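Local coordinates for RagB/SusD domain protein (Flavobacterium johnsoniae, PDB 5J90) that binds chitin as a SusD-like protein and probably serves chitin capture at the cell surface as part of a polysaccharide utilization locus, at residues W47-W60 against N76-I89. Numbering follows the deposited sequence.
Sequences WVYQLQQGLNSDIW and NTTYALLDNWNGFI
Leu51 turns CG anti to its own carbonyl carbon (chi1 -61°), and an extended chi2 then parts its two methyls between neighbouring rings of the other segment. CD1 sits over one face of Phe88, 3.6 Å from the ring centroid, while CD2 lies over the five-membered ring of Trp85; both meet the CH-pi criterion. One turn on, Leu55 CD1 covers the six-membered ring on that same face of Trp85, 3.9 Å from its centroid, and Leu82 CD1 backs the opposite face. Trp47 CZ3 reaches Phe88 obliquely, ring planes 83° apart. These side chains join helix 46-54 and the residue that follows it to the start of helix 83-108, within the largely helical SusD-like fold; the axes of 47-54 and 83-89 cross at 93°, 7.3 Å apart at closest. Past the C-terminal end of helix 46-54, Asn76 takes over. Its ND2 donates to Leu55 O (3.0 Å); that oxygen lies in the plane of the amide, though the nitrogen stands above the carbonyl plane. ND2 also donates to Asn86 OD1, whereas Asn76 OD1 accepts from Asn86 ND2 and Leu82 N. The two amides thus pair reciprocally, and four bonds fix the rotation of the Asn76 group. An alanine here would remove that amide and is likely to leave Leu55 O, Leu82 N and Asn86 ND2 without this partner, and Asn86 OD1 with a water but not the amide. That water extends the network, donating to Leu51 O and Asn86 OD1 and accepting from Asn56 ND2. Trp60 NE1 donates in its ring plane to Asn76 O (3.0 Å), reaching that oxygen from the face opposite Tyr79 N. The Tyr79 edge is directed at the Trp60 face in an offset edge-to-face pair, centroids 6.0 Å apart.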
ATOM      1  N   TRP A  47      28.582  -3.254 -20.547  1.00 13.90           N
ATOM      2  CA  TRP A  47      28.167  -4.371 -19.713  1.00 12.29           C
ATOM      3  C   TRP A  47      27.577  -3.893 -18.391  1.00 10.85           C
ATOM      4  O   TRP A  47      26.736  -4.573 -17.807  1.00 13.41           O
ATOM      5  CB  TRP A  47      29.301  -5.401 -19.504  1.00 12.47           C
ATOM      6  CG  TRP A  47      30.494  -4.930 -18.714  1.00 14.23           C
ATOM      7  CD1 TRP A  47      31.669  -4.431 -19.208  1.00 18.00           C
ATOM      8  CD2 TRP A  47      30.640  -4.956 -17.292  1.00 15.26           C
ATOM      9  NE1 TRP A  47      32.523  -4.127 -18.175  1.00 18.43           N
ATOM     10  CE2 TRP A  47      31.919  -4.442 -16.991  1.00 17.09           C
ATOM     11  CE3 TRP A  47      29.811  -5.362 -16.241  1.00 19.08           C
ATOM     12  CZ2 TRP A  47      32.389  -4.323 -15.680  1.00 23.94           C
ATOM     13  CZ3 TRP A  47      30.275  -5.236 -14.939  1.00 23.69           C
ATOM     14  CH2 TRP A  47      31.554  -4.725 -14.672  1.00 25.46           C
ATOM     15  N   VAL A  48      28.010  -2.723 -17.921  1.00 12.47           N
ATOM     16  CA  VAL A  48      27.416  -2.163 -16.711  1.00 11.40           C
ATOM     17  C   VAL A  48      25.993  -1.664 -16.983  1.00 11.80           C
ATOM     18  O   VAL A  48      25.098  -1.930 -16.184  1.00 11.46           O
ATOM     19  CB  VAL A  48      28.281  -1.066 -16.057  1.00 11.51           C
ATOM     20  CG1 VAL A  48      27.539  -0.442 -14.881  1.00 12.64           C
ATOM     21  CG2 VAL A  48      29.617  -1.656 -15.578  1.00 16.59           C
ATOM     22  N   TYR A  49      25.762  -0.961 -18.096  1.00 11.11           N
ATOM     23  CA  TYR A  49      24.386  -0.579 -18.431  1.00 10.16           C
ATOM     24  C   TYR A  49      23.475  -1.807 -18.494  1.00  9.33           C
ATOM     25  O   TYR A  49      22.329  -1.781 -18.024  1.00  9.44           O
ATOM     26  CB  TYR A  49      24.282   0.221 -19.751  1.00  9.52           C
ATOM     27  CG  TYR A  49      22.821   0.489 -20.045  1.00 10.20           C
ATOM     28  CD1 TYR A  49      22.175   1.576 -19.477  1.00 10.74           C
ATOM     29  CD2 TYR A  49      22.062  -0.400 -20.794  1.00 10.73           C
ATOM     30  CE1 TYR A  49      20.823   1.796 -19.683  1.00 10.03           C
ATOM     31  CE2 TYR A  49      20.712  -0.192 -21.002  1.00  9.12           C
ATOM     32  CZ  TYR A  49      20.096   0.911 -20.441  1.00  9.17           C
ATOM     33  OH  TYR A  49      18.742   1.107 -20.639  1.00 10.72           O
ATOM     34  N   GLN A  50      23.970  -2.882 -19.099  1.00  9.11           N
ATOM     35  CA  GLN A  50      23.178  -4.086 -19.237  1.00  9.67           C
ATOM     36  C   GLN A  50      22.663  -4.552 -17.871  1.00  9.87           C
ATOM     37  O   GLN A  50      21.534  -5.022 -17.768  1.00 10.46           O
ATOM     38  CB  GLN A  50      24.008  -5.191 -19.906  1.00 10.54           C
ATOM     39  CG  GLN A  50      23.203  -6.413 -20.283  1.00 12.90           C
ATOM     40  CD  GLN A  50      24.044  -7.478 -20.946  1.00 14.04           C
ATOM     41  OE1 GLN A  50      25.223  -7.650 -20.621  1.00 15.16           O
ATOM     42  NE2 GLN A  50      23.443  -8.206 -21.871  1.00 13.60           N
ATOM     43  N   LEU A  51      23.483  -4.411 -16.827  1.00  9.05           N
ATOM     44  CA  LEU A  51      23.079  -4.830 -15.478  1.00 10.02           C
ATOM     45  C   LEU A  51      22.302  -3.743 -14.722  1.00 11.17           C
ATOM     46  O   LEU A  51      21.399  -4.041 -13.939  1.00 10.59           O
ATOM     47  CB  LEU A  51      24.303  -5.275 -14.665  1.00 11.28           C
ATOM     48  CG  LEU A  51      25.048  -6.469 -15.264  1.00 13.53           C
ATOM     49  CD1 LEU A  51      26.337  -6.698 -14.490  1.00 17.57           C
ATOM     50  CD2 LEU A  51      24.177  -7.706 -15.227  1.00 15.23           C
ATOM     51  N   GLN A  52      22.647  -2.484 -14.964  1.00  9.36           N
ATOM     52  CA  GLN A  52      21.991  -1.373 -14.288  1.00  9.54           C
ATOM     53  C   GLN A  52      20.541  -1.224 -14.714  1.00 10.89           C
ATOM     54  O   GLN A  52      19.681  -0.932 -13.878  1.00 10.57           O
ATOM     55  CB  GLN A  52      22.725  -0.068 -14.579  1.00 10.70           C
ATOM     56  CG  GLN A  52      22.171   1.092 -13.767  1.00 10.50           C
ATOM     57  CD  GLN A  52      22.276   2.429 -14.477  1.00 10.91           C
ATOM     58  OE1 GLN A  52      22.499   2.490 -15.690  1.00 11.44           O
ATOM     59  NE2 GLN A  52      22.114   3.509 -13.722  1.00 12.09           N
ATOM     60  N   GLN A  53      20.264  -1.403 -16.006  1.00  9.48           N
ATOM     61  CA  GLN A  53      18.909  -1.209 -16.503  1.00  9.75           C
ATOM     62  C   GLN A  53      18.494  -2.223 -17.571  1.00  8.95           C
ATOM     63  O   GLN A  53      17.323  -2.584 -17.673  1.00  9.36           O
ATOM     64  CB  GLN A  53      18.732   0.228 -17.013  1.00 10.25           C
ATOM     65  CG  GLN A  53      17.301   0.520 -17.431  1.00  9.81           C
ATOM     66  CD  GLN A  53      17.009   1.995 -17.721  1.00  9.88           C
ATOM     67  OE1 GLN A  53      17.546   2.917 -17.092  1.00 10.99           O
ATOM     68  NE2 GLN A  53      16.137   2.214 -18.684  1.00  9.28           N
ATOM     69  N   GLY A  54      19.452  -2.695 -18.369  1.00  8.90           N
ATOM     70  CA  GLY A  54      19.131  -3.530 -19.516  1.00  9.69           C
ATOM     71  C   GLY A  54      18.433  -4.840 -19.208  1.00  8.47           C
ATOM     72  O   GLY A  54      17.637  -5.339 -20.012  1.00 11.09           O
ATOM     73  N   LEU A  55      18.734  -5.401 -18.040  1.00  8.87           N
ATOM     74  CA  LEU A  55      18.188  -6.698 -17.644  1.00  9.47           C
ATOM     75  C   LEU A  55      17.180  -6.571 -16.495  1.00  9.18           C
ATOM     76  O   LEU A  55      16.824  -7.561 -15.842  1.00  9.69           O
ATOM     77  CB  LEU A  55      19.322  -7.667 -17.281  1.00 10.29           C
ATOM     78  CG  LEU A  55      20.156  -8.119 -18.485  1.00 11.12           C
ATOM     79  CD1 LEU A  55      21.414  -8.851 -18.049  1.00 12.86           C
ATOM     80  CD2 LEU A  55      19.312  -9.012 -19.374  1.00 12.74           C
ATOM     81  N   ASN A  56      16.692  -5.352 -16.278  1.00  9.00           N
ATOM     82  CA  ASN A  56      15.583  -5.152 -15.345  1.00  8.48           C
ATOM     83  C   ASN A  56      14.459  -4.355 -16.011  1.00  8.24           C
ATOM     84  O   ASN A  56      13.697  -4.918 -16.788  1.00  8.62           O
ATOM     85  CB  ASN A  56      16.030  -4.646 -13.945  1.00  9.56           C
ATOM     86  CG  ASN A  56      16.903  -3.395 -13.992  1.00  9.08           C
ATOM     87  OD1 ASN A  56      16.403  -2.282 -14.117  1.00 10.22           O
ATOM     88  ND2 ASN A  56      18.214  -3.572 -13.820  1.00 10.98           N
ATOM     89  N   SER A  57      14.378  -3.056 -15.761  1.00  8.32           N
ATOM     90  CA  SER A  57      13.244  -2.294 -16.262  1.00  9.05           C
ATOM     91  C   SER A  57      13.118  -2.214 -17.794  1.00  9.44           C
ATOM     92  O   SER A  57      12.004  -2.082 -18.310  1.00  9.12           O
ATOM     93  CB  SER A  57      13.206  -0.907 -15.635  1.00  8.37           C
ATOM     94  OG  SER A  57      14.386  -0.179 -15.899  1.00 10.77           O
ATOM     95  N   ASP A  58      14.228  -2.317 -18.535  1.00  8.35           N
ATOM     96  CA  ASP A  58      14.109  -2.324 -20.003  1.00  8.23           C
ATOM     97  C   ASP A  58      13.272  -3.501 -20.487  1.00  8.43           C
ATOM     98  O   ASP A  58      12.666  -3.444 -21.557  1.00  9.52           O
ATOM     99  CB  ASP A  58      15.480  -2.386 -20.683  1.00  9.18           C
ATOM    100  CG  ASP A  58      16.180  -1.036 -20.740  1.00  9.14           C
ATOM    101  OD1 ASP A  58      15.551   0.003 -20.424  1.00 10.50           O
ATOM    102  OD2 ASP A  58      17.381  -1.020 -21.101  1.00  9.92           O
ATOM    103  N   ILE A  59      13.241  -4.566 -19.689  1.00  8.22           N
ATOM    104  CA  ILE A  59      12.488  -5.768 -20.023  1.00  9.45           C
ATOM    105  C   ILE A  59      11.123  -5.794 -19.318  1.00 10.05           C
ATOM    106  O   ILE A  59      10.104  -6.056 -19.949  1.00  9.99           O
ATOM    107  CB  ILE A  59      13.319  -7.029 -19.713  1.00 10.16           C
ATOM    108  CG1 ILE A  59      14.576  -7.041 -20.601  1.00  9.43           C
ATOM    109  CG2 ILE A  59      12.478  -8.281 -19.907  1.00 10.54           C
ATOM    110  CD1 ILE A  59      15.481  -8.238 -20.383  1.00 10.88           C
ATOM    111  N   TRP A  60      11.090  -5.509 -18.020  1.00  9.18           N
ATOM    112  CA  TRP A  60       9.828  -5.531 -17.281  1.00  9.07           C
ATOM    113  C   TRP A  60       8.817  -4.526 -17.841  1.00 10.15           C
ATOM    114  O   TRP A  60       7.609  -4.759 -17.786  1.00 12.41           O
ATOM    115  CB  TRP A  60      10.076  -5.268 -15.800  1.00  9.34           C
ATOM    116  CG  TRP A  60      10.951  -6.304 -15.118  1.00  8.75           C
ATOM    117  CD1 TRP A  60      11.078  -7.630 -15.442  1.00  9.74           C
ATOM    118  CD2 TRP A  60      11.816  -6.079 -14.000  1.00  8.11           C
ATOM    119  NE1 TRP A  60      11.970  -8.239 -14.589  1.00  9.08           N
ATOM    120  CE2 TRP A  60      12.441  -7.307 -13.701  1.00  8.33           C
ATOM    121  CE3 TRP A  60      12.122  -4.956 -13.222  1.00  8.91           C
ATOM    122  CZ2 TRP A  60      13.346  -7.445 -12.645  1.00  9.00           C
ATOM    123  CZ3 TRP A  60      13.025  -5.094 -12.178  1.00  8.87           C
ATOM    124  CH2 TRP A  60      13.625  -6.328 -11.901  1.00  9.61           C
ATOM    125  N   ASN A  76      16.242 -12.398 -13.765  1.00  9.54           N
ATOM    126  CA  ASN A  76      15.291 -11.296 -13.592  1.00  9.31           C
ATOM    127  C   ASN A  76      14.074 -11.431 -14.507  1.00  8.80           C
ATOM    128  O   ASN A  76      12.968 -11.040 -14.128  1.00  9.20           O
ATOM    129  CB  ASN A  76      15.951  -9.949 -13.905  1.00 10.13           C
ATOM    130  CG  ASN A  76      16.773  -9.379 -12.756  1.00 10.20           C
ATOM    131  OD1 ASN A  76      16.854  -9.934 -11.655  1.00  9.86           O
ATOM    132  ND2 ASN A  76      17.401  -8.243 -13.024  1.00  8.69           N
ATOM    133  N   THR A  77      14.271 -11.965 -15.716  1.00 10.06           N
ATOM    134  CA  THR A  77      13.176 -12.032 -16.690  1.00 10.77           C
ATOM    135  C   THR A  77      12.133 -13.088 -16.331  1.00 10.20           C
ATOM    136  O   THR A  77      11.001 -13.030 -16.814  1.00 10.84           O
ATOM    137  CB  THR A  77      13.655 -12.265 -18.144  1.00  9.50           C
ATOM    138  OG1 THR A  77      14.010 -13.641 -18.331  1.00 11.63           O
ATOM    139  CG2 THR A  77      14.857 -11.379 -18.462  1.00 12.04           C
ATOM    140  N   THR A  78      12.521 -14.051 -15.494  1.00 10.72           N
ATOM    141  CA  THR A  78      11.585 -15.063 -14.996  1.00 10.23           C
ATOM    142  C   THR A  78      11.337 -14.877 -13.498  1.00 12.02           C
ATOM    143  O   THR A  78      10.904 -15.795 -12.797  1.00 11.63           O
ATOM    144  CB  THR A  78      12.071 -16.490 -15.332  1.00 10.94           C
ATOM    145  OG1 THR A  78      13.430 -16.636 -14.899  1.00 11.82           O
ATOM    146  CG2 THR A  78      12.006 -16.726 -16.847  1.00 12.71           C
ATOM    147  N   TYR A  79      11.597 -13.658 -13.031  1.00 10.68           N
ATOM    148  CA  TYR A  79      11.237 -13.206 -11.687  1.00 10.93           C
ATOM    149  C   TYR A  79      12.019 -13.892 -10.566  1.00 10.58           C
ATOM    150  O   TYR A  79      11.580 -13.912  -9.412  1.00 10.67           O
ATOM    151  CB  TYR A  79       9.727 -13.303 -11.443  1.00 10.97           C
ATOM    152  CG  TYR A  79       8.873 -12.463 -12.381  1.00  8.78           C
ATOM    153  CD1 TYR A  79       9.438 -11.519 -13.235  1.00  9.27           C
ATOM    154  CD2 TYR A  79       7.489 -12.612 -12.403  1.00 10.61           C
ATOM    155  CE1 TYR A  79       8.642 -10.746 -14.089  1.00  9.79           C
ATOM    156  CE2 TYR A  79       6.690 -11.844 -13.243  1.00  9.93           C
ATOM    157  CZ  TYR A  79       7.269 -10.913 -14.082  1.00  8.65           C
ATOM    158  OH  TYR A  79       6.486 -10.156 -14.924  1.00  9.69           O
ATOM    159  N   ALA A  80      13.181 -14.442 -10.911  1.00 10.91           N
ATOM    160  CA  ALA A  80      14.174 -14.836  -9.921  1.00 10.83           C
ATOM    161  C   ALA A  80      15.192 -13.704  -9.867  1.00 10.74           C
ATOM    162  O   ALA A  80      16.144 -13.664 -10.649  1.00 11.48           O
ATOM    163  CB  ALA A  80      14.843 -16.173 -10.310  1.00 12.16           C
ATOM    164  N   LEU A  81      14.978 -12.755  -8.963  1.00 10.37           N
ATOM    165  CA  LEU A  81      15.831 -11.572  -8.950  1.00 10.45           C
ATOM    166  C   LEU A  81      17.253 -11.959  -8.582  1.00 10.31           C
ATOM    167  O   LEU A  81      17.475 -12.666  -7.591  1.00 11.44           O
ATOM    168  CB  LEU A  81      15.289 -10.504  -7.992  1.00 10.78           C
ATOM    169  CG  LEU A  81      13.884  -9.970  -8.298  1.00  9.63           C
ATOM    170  CD1 LEU A  81      13.557  -8.793  -7.391  1.00 11.72           C
ATOM    171  CD2 LEU A  81      13.763  -9.565  -9.760  1.00 12.84           C
ATOM    172  N   LEU A  82      18.211 -11.507  -9.384  1.00 10.57           N
ATOM    173  CA  LEU A  82      19.608 -11.907  -9.207  1.00  9.85           C
ATOM    174  C   LEU A  82      20.415 -10.805  -8.535  1.00 10.51           C
ATOM    175  O   LEU A  82      20.662  -9.750  -9.126  1.00 10.15           O
ATOM    176  CB  LEU A  82      20.237 -12.309 -10.547  1.00 10.68           C
ATOM    177  CG  LEU A  82      19.567 -13.487 -11.265  1.00  9.32           C
ATOM    178  CD1 LEU A  82      20.333 -13.851 -12.535  1.00 11.55           C
ATOM    179  CD2 LEU A  82      19.430 -14.716 -10.359  1.00 11.94           C
ATOM    180  N   ASP A  83      20.811 -11.047  -7.287  1.00 10.37           N
ATOM    181  CA  ASP A  83      21.519 -10.031  -6.511  1.00 10.52           C
ATOM    182  C   ASP A  83      22.833  -9.617  -7.168  1.00 10.98           C
ATOM    183  O   ASP A  83      23.262  -8.471  -7.041  1.00 11.61           O
ATOM    184  CB  ASP A  83      21.798 -10.520  -5.088  1.00 11.38           C
ATOM    185  CG  ASP A  83      20.540 -10.625  -4.235  1.00 14.01           C
ATOM    186  OD1 ASP A  83      19.410 -10.431  -4.744  1.00 13.07           O
ATOM    187  OD2 ASP A  83      20.687 -10.933  -3.033  1.00 18.91           O
ATOM    188  N   ASN A  84      23.467 -10.557  -7.869  1.00 11.64           N
ATOM    189  CA  ASN A  84      24.727 -10.273  -8.544  1.00 12.55           C
ATOM    190  C   ASN A  84      24.549  -9.332  -9.740  1.00 13.42           C
ATOM    191  O   ASN A  84      25.483  -8.648 -10.147  1.00 15.34           O
ATOM    192  CB  ASN A  84      25.443 -11.568  -8.958  1.00 12.95           C
ATOM    193  CG  ASN A  84      24.537 -12.531  -9.702  1.00 16.95           C
ATOM    194  OD1 ASN A  84      23.460 -12.888  -9.223  1.00 18.64           O
ATOM    195  ND2 ASN A  84      24.979 -12.976 -10.878  1.00 20.92           N
ATOM    196  N   TRP A  85      23.337  -9.281 -10.286  1.00 10.67           N
ATOM    197  CA  TRP A  85      23.016  -8.316 -11.340  1.00 11.63           C
ATOM    198  C   TRP A  85      22.586  -6.974 -10.753  1.00  9.19           C
ATOM    199  O   TRP A  85      23.082  -5.915 -11.136  1.00 10.47           O
ATOM    200  CB  TRP A  85      21.870  -8.834 -12.207  1.00 11.70           C
ATOM    201  CG  TRP A  85      22.203  -9.991 -13.109  1.00 10.52           C
ATOM    202  CD1 TRP A  85      23.369 -10.713 -13.154  1.00 14.43           C
ATOM    203  CD2 TRP A  85      21.341 -10.554 -14.101  1.00 10.15           C
ATOM    204  NE1 TRP A  85      23.276 -11.689 -14.128  1.00 14.55           N
ATOM    205  CE2 TRP A  85      22.042 -11.610 -14.722  1.00 11.45           C
ATOM    206  CE3 TRP A  85      20.041 -10.262 -14.533  1.00 11.24           C
ATOM    207  CZ2 TRP A  85      21.483 -12.376 -15.745  1.00 12.56           C
ATOM    208  CZ3 TRP A  85      19.489 -11.020 -15.548  1.00 11.75           C
ATOM    209  CH2 TRP A  85      20.210 -12.067 -16.148  1.00 12.78           C
ATOM    210  N   ASN A  86      21.653  -7.037  -9.810  1.00  9.86           N
ATOM    211  CA  ASN A  86      20.921  -5.845  -9.394  1.00 10.44           C
ATOM    212  C   ASN A  86      21.700  -4.921  -8.470  1.00  9.43           C
ATOM    213  O   ASN A  86      21.381  -3.738  -8.344  1.00  9.60           O
ATOM    214  CB  ASN A  86      19.569  -6.245  -8.801  1.00  8.94           C
ATOM    215  CG  ASN A  86      18.702  -6.981  -9.802  1.00  9.43           C
ATOM    216  OD1 ASN A  86      18.736  -6.678 -10.998  1.00 10.38           O
ATOM    217  ND2 ASN A  86      17.937  -7.958  -9.332  1.00  8.91           N
ATOM    218  N   GLY A  87      22.742  -5.445  -7.832  1.00  9.51           N
ATOM    219  CA  GLY A  87      23.608  -4.616  -7.017  1.00  9.31           C
ATOM    220  C   GLY A  87      24.248  -3.476  -7.791  1.00  9.92           C
ATOM    221  O   GLY A  87      24.527  -2.424  -7.226  1.00 10.59           O
ATOM    222  N   PHE A  88      24.462  -3.675  -9.087  1.00 10.08           N
ATOM    223  CA  PHE A  88      25.053  -2.634  -9.927  1.00 11.08           C
ATOM    224  C   PHE A  88      24.248  -1.336  -9.934  1.00  9.88           C
ATOM    225  O   PHE A  88      24.820  -0.248 -10.025  1.00  9.90           O
ATOM    226  CB  PHE A  88      25.238  -3.139 -11.362  1.00 11.88           C
ATOM    227  CG  PHE A  88      26.454  -4.002 -11.544  1.00 12.41           C
ATOM    228  CD1 PHE A  88      26.409  -5.359 -11.271  1.00 12.52           C
ATOM    229  CD2 PHE A  88      27.648  -3.443 -11.975  1.00 16.41           C
ATOM    230  CE1 PHE A  88      27.549  -6.154 -11.431  1.00 15.23           C
ATOM    231  CE2 PHE A  88      28.787  -4.229 -12.141  1.00 17.94           C
ATOM    232  CZ  PHE A  88      28.733  -5.586 -11.869  1.00 17.96           C
ATOM    233  N   ILE A  89      22.923  -1.449  -9.834  1.00  9.73           N
ATOM    234  CA  ILE A  89      22.061  -0.269  -9.848  1.00  9.41           C
ATOM    235  C   ILE A  89      22.426   0.648  -8.688  1.00  8.55           C
ATOM    236  O   ILE A  89      22.661   1.847  -8.856  1.00  9.84           O
ATOM    237  CB  ILE A  89      20.576  -0.667  -9.709  1.00  8.41           C
ATOM    238  CG1 ILE A  89      20.172  -1.704 -10.761  1.00  9.63           C
ATOM    239  CG2 ILE A  89      19.692   0.575  -9.767  1.00 10.19           C
ATOM    240  CD1 ILE A  89      18.824  -2.357 -10.475  1.00 12.04           C
TER
HETATM  241  O   HOH W   1      19.688  -6.085 -13.559  1.00 10.05           O
HETATM  242  O   HOH W   2      21.653   3.518 -10.850  1.00  9.53           O